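Local coordinates for HI1317 (Haemophilus influenzae, PDB 1JOV), which probably interconverts the alpha and beta anomers of D-glucose 6-phosphate, as a member of the glucose-6-phosphate 1-epimerase family, at residues A[20-25]-A[35-40]; A[66-71]-A[90-95]; A[123-128]-A[135-140]. One frame throughout, in Å; residues are numbered along the deposited sequence.

Overall arrangement
Following the chain from the N terminus, interaction 1 comes first: segments 20-25 and 35-40 close the hairpin of strands 21-28 and 31-36 in the N-terminal antiparallel sheet. Interaction 2 then closes a longer loop, from 66-71 to 90-95, joining two loop segments beside the predicted active site. Interaction 3 closes the tight hairpin of strands 121-129 and 133-139 in the eight-stranded antiparallel sheet. The three follow in series, none enclosing or crossing another. Interactions 1 and 2 touch directly, Gln38 reaching Gly66 and Gly39 meeting Arg94. Interactions 1 and 3 meet mainly through Met127, whose CE packs on Ile35 and Ala40, whereas interactions 2 and 3 do not touch.

Interaction 1 of 3, residues A[20-25]-A[35-40]; sequences DIPVLH and ISLQGA
Ile21 fits its two branches against the turn that follows the partner strand. CG2 presses on the Ser36 hydroxyl, 3.4 Å from OG, while CD1 lies across the amide of Gln38, 3.8 Å from OE1. With CG1 beside the backbone N and CG2 anti to it (chi1 -72°), CG2 goes to Ser36 and the CG1-CD1 arm to Gln38. The Gln38 chain runs extended past CG to meet CD1 obliquely, and its OE1 accepts a hydrogen bond from Gly66 N. Ser36 OG reaches forward to Gln38 O, 2.8 Å away, and donates to it on a lone pair in the carbonyl plane. One residue on, Pro22 offers CB as a shallow bump to Leu37 CD1, and its O takes a nearly straight bond from Leu37 N (2.9 Å, 171°). The contact joins the two strands of the hairpin 21-28/31-36, in the five-stranded N-terminal sheet of an aldose 1-epimerase-type fold, and the turn that follows the second. Val23 and Ser36 are an antiparallel non-hydrogen-bonded pair, their CA atoms 4.2 Å apart, and both face the side where Ile69 packs on Ser36. Leu24 and Ile35 form the hydrogen-bonded pair, N to O in both directions, with side chains on the other face. There Leu24 touches Leu37 with its CD1, 4.2 Å from CD2, and borders Ile35 CD1 with its CB. Phe112 of strand 107-115 packs against Ile35 and Leu37, while Leu15 of strand 13-18 touches Pro22 and Leu24. After Ser36 the strand ends, and Leu37 to Ala40 form a type II beta turn.

Interaction 2 of 3, residues A[66-71]-A[90-95]; sequences GNAIRG and TARIRL. With SO4 (sulfate ion), chain B.
Gly66 opens the contact by setting its carbonyl O against Ile93 CG2, 3.5 Å away, where two loops of the aldose 1-epimerase fold meet near the predicted active site. The 90-95 loop carries a short 3-10 segment at residues 91-92. At Asn67 the backbone passes by the same Ile93 methyl. Ala68 then turns CB onto one face of the Arg92 guanidinium, 3.3 Å above its plane and offset toward the rim; CB is 3.6 Å from both CZ and NE. The Arg92 side chain starts between its backbone N and carbonyl carbon (chi1 68°), then runs extended from CG to NE, so that it passes beneath the alanine methyl. Ile93 CG2 lies beside the same methyl. Ile69 joins the other backbone through one water: the water oxygen lies 2.6 Å from Arg92 O, to which it donates, and it accepts from Ile69 N. Arg70, its chain bent at chi2 and chi3, comes round to share a sulfate ion with Arg92. The sulfate probably derives from the crystallisation liquor; the two arginines gathered round it may mark where the substrate phosphate sits. Tyr152 OH and Ser234 O also hold the Arg70 guanidinium. Arg92 NH1 donates almost straight to sulfate O1 (175°). Arg92 NH2 donates to sulfate O4 at 3.0 Å. Sulfate O3 lies at the edge of the Arg70 guanidinium, 2.6 Å from NH2.

Interaction 3 of 3, residues A[123-128]-A[135-140]; sequences AKVSMV and LTFTHY
The segments 123-128 and 135-139 of strands 121-129 and 133-139 run antiparallel, their axes 167° apart in direction and 4.8 Å apart at closest approach. Lys124 with Thr138 and Ser126 with Thr136 are the hydrogen-bonded pairs, each bonded N to O in both directions; Ala123 with His139, Val125 with Phe137 and Met127 with Leu135 are the non-hydrogen-bonded pairs between and beyond them. On the face bearing Val125, the Phe137 ring takes Val125 CG2 at its edge, 3.9 Å from CD1, the two side chains crossing near a right angle, and Ala123 CB lies 3.6 Å from CE1. Met127 and Leu135 point the same way side by side, CG to CG 4.2 Å. On the other face, Ser126 OG, placed between its backbone N and carbonyl carbon (chi1 59°), stands 3.5 Å from Thr136 CB, where one water joins it to Thr136 OG1. The Tyr140 ring, beyond the strand's end, meets Lys124 CB at its edge. This hairpin lies inside an eight-stranded antiparallel sheet, flanked by strands 107-115 and 261-268. Trp96 packs on Ala123, Val125 and Phe137, and strand 145-154 of the seven-stranded sheet packs on Leu135 and Phe137 through Leu149.

Interaction 1 of 3, residues A[20-25]-A[35-40]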
# COMPACT_ATOMS: atom_id res chain seq x y z
N ASP A 20 4.94 -19.49 3.66
CA ASP A 20 5.16 -19.78 2.22
C ASP A 20 5.89 -18.69 1.41
O ASP A 20 6.40 -18.96 0.32
CB ASP A 20 3.81 -19.95 1.52
CG ASP A 20 3.16 -21.29 1.81
OD1 ASP A 20 3.84 -22.16 2.39
OD2 ASP A 20 1.99 -21.47 1.46
N ILE A 21 5.92 -17.45 1.88
CA ILE A 21 6.34 -16.31 1.09
C ILE A 21 7.68 -15.64 1.50
O ILE A 21 7.89 -15.37 2.68
CB ILE A 21 5.24 -15.26 1.23
CG1 ILE A 21 3.95 -15.63 0.48
CG2 ILE A 21 5.76 -13.91 0.75
CD1 ILE A 21 2.75 -14.84 0.91
N PRO A 22 8.57 -15.37 0.54
CA PRO A 22 9.87 -14.72 0.85
C PRO A 22 9.66 -13.23 1.07
O PRO A 22 8.88 -12.62 0.27
CB PRO A 22 10.71 -15.02 -0.38
CG PRO A 22 9.76 -15.55 -1.38
CD PRO A 22 8.42 -15.67 -0.88
N VAL A 23 10.27 -12.69 2.09
CA VAL A 23 10.13 -11.31 2.50
C VAL A 23 11.49 -10.69 2.74
O VAL A 23 12.31 -11.19 3.52
CB VAL A 23 9.24 -11.19 3.78
CG1 VAL A 23 9.13 -9.73 4.24
CG2 VAL A 23 7.88 -11.80 3.52
N LEU A 24 11.77 -9.55 2.12
CA LEU A 24 12.97 -8.87 2.45
C LEU A 24 12.81 -8.12 3.73
O LEU A 24 11.80 -7.40 3.92
CB LEU A 24 13.33 -7.84 1.37
CG LEU A 24 13.82 -8.37 0.12
CD1 LEU A 24 13.83 -7.27 -0.97
CD2 LEU A 24 15.25 -8.83 0.37
N HIS A 25 13.84 -8.21 4.59
CA HIS A 25 13.91 -7.40 5.79
C HIS A 25 15.05 -6.36 5.68
O HIS A 25 16.21 -6.72 5.50
CB HIS A 25 14.24 -8.26 7.02
CG HIS A 25 13.17 -9.27 7.43
ND1 HIS A 25 13.00 -9.68 8.73
CD2 HIS A 25 12.24 -9.91 6.68
CE1 HIS A 25 12.00 -10.54 8.80
NE2 HIS A 25 11.53 -10.70 7.56
N ILE A 35 9.37 -6.26 2.90
CA ILE A 35 8.73 -6.26 1.57
C ILE A 35 8.50 -7.70 1.11
O ILE A 35 9.45 -8.47 0.90
CB ILE A 35 9.60 -5.58 0.47
CG1 ILE A 35 9.98 -4.16 0.95
CG2 ILE A 35 8.79 -5.56 -0.90
CD1 ILE A 35 11.31 -3.94 1.79
N SER A 36 7.26 -8.09 0.92
CA SER A 36 7.01 -9.43 0.44
C SER A 36 7.38 -9.47 -1.07
O SER A 36 6.93 -8.64 -1.89
CB SER A 36 5.51 -9.71 0.54
OG SER A 36 5.13 -10.72 -0.37
N LEU A 37 8.09 -10.49 -1.51
CA LEU A 37 8.34 -10.59 -2.98
C LEU A 37 7.05 -10.97 -3.76
O LEU A 37 6.92 -10.69 -4.95
CB LEU A 37 9.46 -11.60 -3.24
CG LEU A 37 10.86 -11.27 -2.73
CD1 LEU A 37 11.89 -12.18 -3.40
CD2 LEU A 37 11.20 -9.80 -2.96
N GLN A 38 6.10 -11.56 -3.03
CA GLN A 38 4.82 -11.83 -3.64
C GLN A 38 4.16 -10.43 -3.72
O GLN A 38 3.91 -9.79 -2.69
CB GLN A 38 3.91 -12.77 -2.88
CG GLN A 38 2.51 -12.82 -3.48
CD GLN A 38 1.61 -13.76 -2.74
OE1 GLN A 38 1.84 -14.97 -2.74
NE2 GLN A 38 0.54 -13.45 -2.03
N GLY A 39 3.86 -9.98 -4.90
CA GLY A 39 3.16 -8.69 -5.11
C GLY A 39 4.10 -7.47 -4.87
O GLY A 39 3.56 -6.34 -4.76
N ALA A 40 5.41 -7.68 -4.79
CA ALA A 40 6.35 -6.58 -4.45
C ALA A 40 5.67 -5.73 -3.39
O ALA A 40 5.55 -4.48 -3.55
CB ALA A 40 6.62 -5.76 -5.74

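Interaction 2 of 3, residues A[66-71]-A[90-95]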
# COMPACT_ATOMS: atom_id res chain seq x y z
N GLY A 66 0.27 -17.21 -3.34
CA GLY A 66 -0.90 -17.06 -4.17
C GLY A 66 -2.17 -16.44 -3.63
O GLY A 66 -3.16 -16.28 -4.39
N ASN A 67 -2.18 -16.10 -2.34
CA ASN A 67 -3.25 -15.51 -1.58
C ASN A 67 -2.80 -14.08 -1.14
O ASN A 67 -1.78 -13.96 -0.49
CB ASN A 67 -3.43 -16.34 -0.32
CG ASN A 67 -4.53 -15.86 0.55
OD1 ASN A 67 -4.28 -15.31 1.62
ND2 ASN A 67 -5.80 -16.00 0.08
N ALA A 68 -3.57 -13.12 -1.56
CA ALA A 68 -3.21 -11.71 -1.37
C ALA A 68 -3.00 -11.45 0.07
O ALA A 68 -3.78 -11.92 0.91
CB ALA A 68 -4.25 -10.77 -1.94
N ILE A 69 -1.92 -10.76 0.42
CA ILE A 69 -1.63 -10.41 1.78
C ILE A 69 -2.47 -9.23 2.22
O ILE A 69 -2.57 -8.23 1.51
CB ILE A 69 -0.10 -10.07 1.93
CG1 ILE A 69 0.76 -11.33 1.66
CG2 ILE A 69 0.30 -9.40 3.28
CD1 ILE A 69 2.25 -10.98 1.29
N ARG A 70 -3.08 -9.32 3.41
CA ARG A 70 -3.99 -8.34 3.94
C ARG A 70 -3.24 -7.32 4.75
O ARG A 70 -2.93 -7.45 5.97
CB ARG A 70 -5.06 -9.04 4.86
CG ARG A 70 -6.01 -8.08 5.44
CD ARG A 70 -6.97 -7.34 4.43
NE ARG A 70 -7.96 -8.24 3.83
CZ ARG A 70 -8.68 -7.99 2.76
NH1 ARG A 70 -8.63 -6.78 2.20
NH2 ARG A 70 -9.54 -8.91 2.27
N GLY A 71 -2.88 -6.20 4.11
CA GLY A 71 -2.12 -5.16 4.80
C GLY A 71 -0.98 -4.56 4.00
O GLY A 71 -0.73 -5.02 2.89
N THR A 90 -3.78 -9.36 -10.91
CA THR A 90 -2.91 -10.48 -10.60
C THR A 90 -1.59 -10.05 -10.02
O THR A 90 -0.81 -10.87 -9.52
CB THR A 90 -2.62 -11.29 -11.90
OG1 THR A 90 -2.06 -10.41 -12.90
CG2 THR A 90 -3.96 -11.80 -12.62
N ALA A 91 -1.30 -8.78 -10.10
CA ALA A 91 -0.03 -8.34 -9.58
C ALA A 91 0.26 -8.77 -8.12
O ALA A 91 1.38 -9.11 -7.79
CB ALA A 91 0.07 -6.82 -9.69
N ARG A 92 -0.76 -8.73 -7.28
CA ARG A 92 -0.52 -8.86 -5.87
C ARG A 92 -0.43 -10.35 -5.42
O ARG A 92 -0.11 -10.62 -4.26
CB ARG A 92 -1.64 -8.16 -5.12
CG ARG A 92 -3.04 -8.85 -5.25
CD ARG A 92 -4.04 -8.08 -4.46
NE ARG A 92 -5.38 -8.69 -4.61
CZ ARG A 92 -6.40 -8.58 -3.75
NH1 ARG A 92 -6.30 -7.89 -2.66
NH2 ARG A 92 -7.59 -9.18 -4.08
N ILE A 93 -0.74 -11.22 -6.37
CA ILE A 93 -0.64 -12.68 -6.19
C ILE A 93 0.44 -13.41 -6.96
O ILE A 93 0.42 -14.65 -7.02
CB ILE A 93 -2.00 -13.31 -6.43
CG1 ILE A 93 -2.54 -13.00 -7.78
CG2 ILE A 93 -2.84 -12.89 -5.30
CD1 ILE A 93 -3.83 -13.95 -8.22
N ARG A 94 1.36 -12.67 -7.59
CA ARG A 94 2.43 -13.19 -8.41
C ARG A 94 3.80 -12.76 -7.78
O ARG A 94 3.83 -11.80 -7.06
CB ARG A 94 2.37 -12.64 -9.82
CG ARG A 94 1.14 -13.14 -10.60
CD ARG A 94 0.71 -12.30 -11.89
NE ARG A 94 1.79 -12.16 -12.85
CZ ARG A 94 1.80 -11.29 -13.84
NH1 ARG A 94 0.77 -10.44 -14.02
NH2 ARG A 94 2.87 -11.25 -14.68
N LEU A 95 4.80 -13.60 -7.90
CA LEU A 95 6.11 -13.33 -7.33
C LEU A 95 6.78 -12.32 -8.26
O LEU A 95 6.87 -12.52 -9.48
CB LEU A 95 7.05 -14.58 -7.40
CG LEU A 95 6.72 -15.41 -6.21
CD1 LEU A 95 7.28 -16.86 -6.40
CD2 LEU A 95 7.33 -14.76 -5.04
S SO4 B . -9.82 -8.35 -1.22
O1 SO4 B . -8.52 -7.86 -0.79
O2 SO4 B . -10.40 -7.29 -1.99
O3 SO4 B . -10.69 -8.71 -0.09
O4 SO4 B . -9.64 -9.57 -1.96
O HOH W 1 0.04 -10.19 -1.69

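Interaction 3 of 3, residues A[123-128]-A[135-140]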
# COMPACT_ATOMS: atom_id res chain seq x y z
N ALA A 123 5.86 -4.85 -15.32
CA ALA A 123 5.68 -3.71 -14.39
C ALA A 123 6.91 -3.63 -13.51
O ALA A 123 7.72 -4.58 -13.37
CB ALA A 123 4.37 -3.87 -13.53
N LYS A 124 7.04 -2.48 -12.89
CA LYS A 124 8.16 -2.24 -12.00
C LYS A 124 7.66 -1.60 -10.69
O LYS A 124 6.65 -0.91 -10.72
CB LYS A 124 9.19 -1.36 -12.70
CG LYS A 124 10.48 -1.09 -11.93
CD LYS A 124 11.54 -0.51 -12.82
CE LYS A 124 11.13 0.83 -13.42
NZ LYS A 124 12.26 1.51 -14.10
N VAL A 125 8.31 -1.79 -9.58
CA VAL A 125 8.01 -1.01 -8.38
C VAL A 125 9.32 -0.55 -7.81
O VAL A 125 10.26 -1.35 -7.65
CB VAL A 125 7.25 -1.81 -7.29
CG1 VAL A 125 7.30 -1.07 -5.97
CG2 VAL A 125 5.81 -2.06 -7.71
N SER A 126 9.41 0.74 -7.48
CA SER A 126 10.59 1.17 -6.75
C SER A 126 10.17 1.67 -5.38
O SER A 126 9.12 2.25 -5.20
CB SER A 126 11.34 2.37 -7.42
OG SER A 126 10.50 3.50 -7.53
N MET A 127 11.06 1.53 -4.42
CA MET A 127 10.79 2.02 -3.09
C MET A 127 12.05 2.74 -2.59
O MET A 127 13.10 2.16 -2.66
CB MET A 127 10.49 0.87 -2.11
CG MET A 127 9.27 0.02 -2.61
SD MET A 127 8.99 -1.35 -1.41
CE MET A 127 7.71 -2.26 -2.31
N VAL A 128 11.92 3.99 -2.14
CA VAL A 128 13.03 4.78 -1.68
C VAL A 128 12.75 5.14 -0.21
O VAL A 128 11.75 5.77 0.11
CB VAL A 128 13.23 6.08 -2.52
CG1 VAL A 128 14.47 6.83 -2.03
CG2 VAL A 128 13.35 5.75 -4.00
N LEU A 135 7.11 5.17 -2.82
CA LEU A 135 6.82 3.97 -3.56
C LEU A 135 6.19 4.31 -4.93
O LEU A 135 5.17 4.99 -4.96
CB LEU A 135 5.84 3.21 -2.71
CG LEU A 135 5.53 1.81 -3.12
CD1 LEU A 135 5.02 1.02 -1.93
CD2 LEU A 135 4.53 1.78 -4.25
N THR A 136 6.78 3.86 -6.00
CA THR A 136 6.28 4.18 -7.35
C THR A 136 6.01 2.90 -8.11
O THR A 136 6.83 1.98 -8.03
CB THR A 136 7.35 4.94 -8.15
OG1 THR A 136 7.63 6.17 -7.49
CG2 THR A 136 6.86 5.23 -9.56
N PHE A 137 4.90 2.84 -8.80
CA PHE A 137 4.56 1.71 -9.63
C PHE A 137 4.55 2.16 -11.10
O PHE A 137 3.98 3.20 -11.38
CB PHE A 137 3.14 1.13 -9.30
CG PHE A 137 2.59 0.13 -10.29
CD1 PHE A 137 2.87 -1.22 -10.15
CD2 PHE A 137 1.84 0.51 -11.40
CE1 PHE A 137 2.42 -2.17 -11.08
CE2 PHE A 137 1.37 -0.41 -12.33
CZ PHE A 137 1.65 -1.77 -12.18
N THR A 138 5.16 1.41 -12.03
CA THR A 138 5.13 1.74 -13.46
C THR A 138 4.65 0.55 -14.19
O THR A 138 5.12 -0.60 -14.00
CB THR A 138 6.56 2.07 -13.99
OG1 THR A 138 7.13 3.10 -13.13
CG2 THR A 138 6.44 2.64 -15.47
N HIS A 139 3.84 0.85 -15.18
CA HIS A 139 3.21 -0.10 -16.06
C HIS A 139 3.93 -0.23 -17.41
O HIS A 139 4.12 0.78 -18.05
CB HIS A 139 1.82 0.53 -16.32
CG HIS A 139 1.05 -0.02 -17.46
ND1 HIS A 139 0.83 -1.37 -17.68
CD2 HIS A 139 0.38 0.63 -18.45
CE1 HIS A 139 0.04 -1.50 -18.74
NE2 HIS A 139 -0.19 -0.31 -19.25
N TYR A 140 4.28 -1.45 -17.81
CA TYR A 140 4.88 -1.68 -19.10
C TYR A 140 4.04 -2.63 -19.92
O TYR A 140 4.54 -3.33 -20.82
CB TYR A 140 6.29 -2.23 -18.93
CG TYR A 140 7.22 -1.17 -18.34
CD1 TYR A 140 7.54 -0.01 -19.02
CD2 TYR A 140 7.78 -1.38 -17.09
CE1 TYR A 140 8.39 0.93 -18.41
CE2 TYR A 140 8.61 -0.47 -16.50
CZ TYR A 140 8.92 0.69 -17.14
OH TYR A 140 9.74 1.62 -16.55
O HOH W 2 9.88 5.42 -5.75